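D-hydantoinase (Ralstonia pickettii, PDB 1NFG) probably catalyses the stereospecific, zinc-dependent hydrolysis of the cyclic amide bond of D-hydantoin derivatives. Local coordinates at residues S312-W317 with M406-D411. Residues are numbered along the deposited sequence; the frame is centred on the assembly and turned at random.
Sequences SDHCSW and MHNAMD. With ZN (zinc ion), chain E.
Met410 lies against CA and CB of Ser316 and the carbonyl of Trp317, and this van der Waals packing makes up most of the contact between 312-317 and 406-411. Its thioether does the touching: SD sits 3.5 Å from CA of Ser316 and 3.6 Å from CB of the same residue, while the terminal CE approaches the carbonyl O of Trp317. The Met410 chain is bent at its second and third torsions, which curls the methyl group along the chain from Ser316 to Trp317. The indole of Trp317 leaves from the far side of its backbone, so only main-chain atoms of that residue meet the methionine.

Between the polar side chains the approach is looser. ND2 of Asn408 stands near the ring plane of His314 at its edge, 4.1 Å from CE1, with amide and imidazole planes turned 65° apart. No hydrogen bond links the two segments directly; instead Asp71 bridges them, its OD2 bonded to both Asn408 ND2 and His314 NE2. Gly339 N holds the other ring nitrogen, ND1, so the imidazole is gripped at both nitrogens and its rotation is fixed. On its own side of the contact, OD1 of Asn408 accepts a weak bond from Met410 N (3.4 Å) and a hydrogen bond from Gln403 NE2.

In this TIM-barrel amidohydrolase, 312-317 follows strand 310-311 of the barrel's parallel strands and carries the zinc aspartate. The contact packs against it the loop that holds 406-411 and joins the antiparallel strands 390-400 and 419-429.

Of the two segments, only 312-317 supplies a zinc ligand. CG of Asp313 is anti to the backbone N (chi1 -169°), directing the carboxylate to the metal. Its OD1 binds a zinc ion at 2.2 Å, in a site shared with His57, His59 and the carbamylated Lys148.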
ATOM      1  N   SER A 312      22.232 -18.869   5.864  1.00 22.58           N
ATOM      2  CA  SER A 312      23.060 -19.016   4.662  1.00 23.07           C
ATOM      3  C   SER A 312      22.504 -19.798   3.470  1.00 23.49           C
ATOM      4  O   SER A 312      22.851 -19.502   2.328  1.00 23.35           O
ATOM      5  CB  SER A 312      24.417 -19.630   5.038  1.00 24.01           C
ATOM      6  OG  SER A 312      24.268 -20.961   5.522  1.00 22.94           O
ATOM      7  N   ASP A 313      21.649 -20.784   3.719  1.00 24.56           N
ATOM      8  CA  ASP A 313      21.124 -21.626   2.632  1.00 25.49           C
ATOM      9  C   ASP A 313      22.347 -22.237   1.942  1.00 23.80           C
ATOM     10  O   ASP A 313      22.465 -22.241   0.713  1.00 22.99           O
ATOM     11  CB  ASP A 313      20.288 -20.807   1.630  1.00 25.62           C
ATOM     12  CG  ASP A 313      19.505 -21.693   0.649  1.00 27.48           C
ATOM     13  OD1 ASP A 313      19.223 -22.866   0.986  1.00 25.19           O
ATOM     14  OD2 ASP A 313      19.153 -21.212  -0.453  1.00 29.65           O
ATOM     15  N   HIS A 314      23.255 -22.741   2.772  1.00 22.91           N
ATOM     16  CA  HIS A 314      24.502 -23.356   2.332  1.00 23.76           C
ATOM     17  C   HIS A 314      24.330 -24.617   1.480  1.00 24.19           C
ATOM     18  O   HIS A 314      23.676 -25.586   1.887  1.00 22.25           O
ATOM     19  CB  HIS A 314      25.372 -23.693   3.553  1.00 22.97           C
ATOM     20  CG  HIS A 314      26.687 -24.318   3.206  1.00 22.95           C
ATOM     21  ND1 HIS A 314      27.773 -23.580   2.785  1.00 23.90           N
ATOM     22  CD2 HIS A 314      27.080 -25.614   3.180  1.00 21.58           C
ATOM     23  CE1 HIS A 314      28.778 -24.396   2.514  1.00 22.94           C
ATOM     24  NE2 HIS A 314      28.382 -25.636   2.745  1.00 21.62           N
ATOM     25  N   CYS A 315      24.935 -24.580   0.297  1.00 24.39           N
ATOM     26  CA  CYS A 315      24.916 -25.693  -0.642  1.00 27.28           C
ATOM     27  C   CYS A 315      26.340 -25.896  -1.148  1.00 28.53           C
ATOM     28  O   CYS A 315      27.181 -25.002  -1.036  1.00 28.39           O
ATOM     29  CB  CYS A 315      23.991 -25.397  -1.822  1.00 26.98           C
ATOM     30  SG  CYS A 315      22.247 -25.414  -1.397  1.00 29.19           S
ATOM     31  N   SER A 316      26.613 -27.066  -1.709  1.00 29.65           N
ATOM     32  CA  SER A 316      27.950 -27.345  -2.202  1.00 31.83           C
ATOM     33  C   SER A 316      27.963 -28.050  -3.549  1.00 32.66           C
ATOM     34  O   SER A 316      28.012 -29.276  -3.620  1.00 34.66           O
ATOM     35  CB  SER A 316      28.716 -28.169  -1.162  1.00 31.81           C
ATOM     36  OG  SER A 316      27.866 -29.130  -0.551  1.00 33.60           O
ATOM     37  N   TRP A 317      27.908 -27.268  -4.621  1.00 32.32           N
ATOM     38  CA  TRP A 317      27.949 -27.825  -5.961  1.00 32.74           C
ATOM     39  C   TRP A 317      29.235 -27.328  -6.606  1.00 33.93           C
ATOM     40  O   TRP A 317      29.336 -26.164  -6.991  1.00 34.84           O
ATOM     41  CB  TRP A 317      26.743 -27.365  -6.775  1.00 31.63           C
ATOM     42  CG  TRP A 317      25.435 -27.777  -6.190  1.00 32.20           C
ATOM     43  CD1 TRP A 317      24.398 -26.956  -5.852  1.00 32.97           C
ATOM     44  CD2 TRP A 317      25.015 -29.108  -5.867  1.00 32.06           C
ATOM     45  NE1 TRP A 317      23.359 -27.691  -5.336  1.00 33.69           N
ATOM     46  CE2 TRP A 317      23.709 -29.016  -5.333  1.00 33.15           C
ATOM     47  CE3 TRP A 317      25.613 -30.370  -5.975  1.00 32.37           C
ATOM     48  CZ2 TRP A 317      22.987 -30.139  -4.907  1.00 33.00           C
ATOM     49  CZ3 TRP A 317      24.896 -31.489  -5.552  1.00 32.72           C
ATOM     50  CH2 TRP A 317      23.596 -31.364  -5.023  1.00 33.19           C
ATOM     51  N   MET A 406      39.469 -21.129   3.204  1.00 28.64           N
ATOM     52  CA  MET A 406      38.249 -21.620   3.831  1.00 30.44           C
ATOM     53  C   MET A 406      38.449 -23.065   4.282  1.00 31.18           C
ATOM     54  O   MET A 406      39.470 -23.675   3.967  1.00 31.46           O
ATOM     55  CB  MET A 406      37.068 -21.484   2.871  1.00 30.10           C
ATOM     56  CG  MET A 406      36.745 -20.031   2.548  1.00 29.25           C
ATOM     57  SD  MET A 406      36.579 -19.004   4.042  1.00 27.87           S
ATOM     58  CE  MET A 406      34.917 -19.293   4.445  1.00 30.35           C
ATOM     59  N   HIS A 407      37.481 -23.622   5.003  1.00 31.81           N
ATOM     60  CA  HIS A 407      37.650 -24.975   5.528  1.00 32.49           C
ATOM     61  C   HIS A 407      36.648 -26.061   5.129  1.00 33.25           C
ATOM     62  O   HIS A 407      36.461 -27.031   5.871  1.00 34.59           O
ATOM     63  CB  HIS A 407      37.736 -24.893   7.058  1.00 32.46           C
ATOM     64  CG  HIS A 407      38.726 -23.882   7.549  1.00 34.10           C
ATOM     65  ND1 HIS A 407      38.508 -22.524   7.461  1.00 35.35           N
ATOM     66  CD2 HIS A 407      39.968 -24.030   8.069  1.00 34.57           C
ATOM     67  CE1 HIS A 407      39.573 -21.879   7.902  1.00 35.10           C
ATOM     68  NE2 HIS A 407      40.474 -22.769   8.276  1.00 34.76           N
ATOM     69  N   ASN A 408      36.009 -25.922   3.973  1.00 32.84           N
ATOM     70  CA  ASN A 408      35.054 -26.939   3.540  1.00 32.07           C
ATOM     71  C   ASN A 408      35.597 -27.660   2.301  1.00 31.99           C
ATOM     72  O   ASN A 408      36.767 -27.494   1.945  1.00 32.58           O
ATOM     73  CB  ASN A 408      33.682 -26.306   3.269  1.00 31.76           C
ATOM     74  CG  ASN A 408      33.624 -25.561   1.951  1.00 30.58           C
ATOM     75  OD1 ASN A 408      34.597 -24.934   1.526  1.00 29.00           O
ATOM     76  ND2 ASN A 408      32.469 -25.612   1.303  1.00 29.08           N
ATOM     77  N   ALA A 409      34.761 -28.456   1.645  1.00 31.18           N
ATOM     78  CA  ALA A 409      35.207 -29.211   0.478  1.00 31.85           C
ATOM     79  C   ALA A 409      34.879 -28.598  -0.892  1.00 33.31           C
ATOM     80  O   ALA A 409      34.973 -29.287  -1.912  1.00 34.44           O
ATOM     81  CB  ALA A 409      34.652 -30.628   0.555  1.00 29.26           C
ATOM     82  N   MET A 410      34.516 -27.316  -0.925  1.00 33.32           N
ATOM     83  CA  MET A 410      34.170 -26.650  -2.181  1.00 33.30           C
ATOM     84  C   MET A 410      35.355 -26.113  -2.971  1.00 33.62           C
ATOM     85  O   MET A 410      36.439 -25.915  -2.425  1.00 34.14           O
ATOM     86  CB  MET A 410      33.187 -25.510  -1.917  1.00 33.88           C
ATOM     87  CG  MET A 410      31.752 -25.973  -1.790  1.00 35.67           C
ATOM     88  SD  MET A 410      31.172 -26.718  -3.324  1.00 35.62           S
ATOM     89  CE  MET A 410      30.756 -25.260  -4.262  1.00 36.39           C
ATOM     90  N   ASP A 411      35.140 -25.874  -4.264  1.00 34.14           N
ATOM     91  CA  ASP A 411      36.198 -25.358  -5.127  1.00 34.41           C
ATOM     92  C   ASP A 411      36.110 -23.852  -5.372  1.00 33.77           C
ATOM     93  O   ASP A 411      36.819 -23.312  -6.221  1.00 33.08           O
ATOM     94  CB  ASP A 411      36.220 -26.119  -6.459  1.00 36.24           C
ATOM     95  CG  ASP A 411      34.899 -26.053  -7.203  1.00 39.77           C
ATOM     96  OD1 ASP A 411      33.835 -26.049  -6.543  1.00 40.75           O
ATOM     97  OD2 ASP A 411      34.930 -26.026  -8.455  1.00 40.58           O
TER
HETATM   98 ZN    ZN E 501      17.227 -23.842   0.966  1.00 21.03          ZN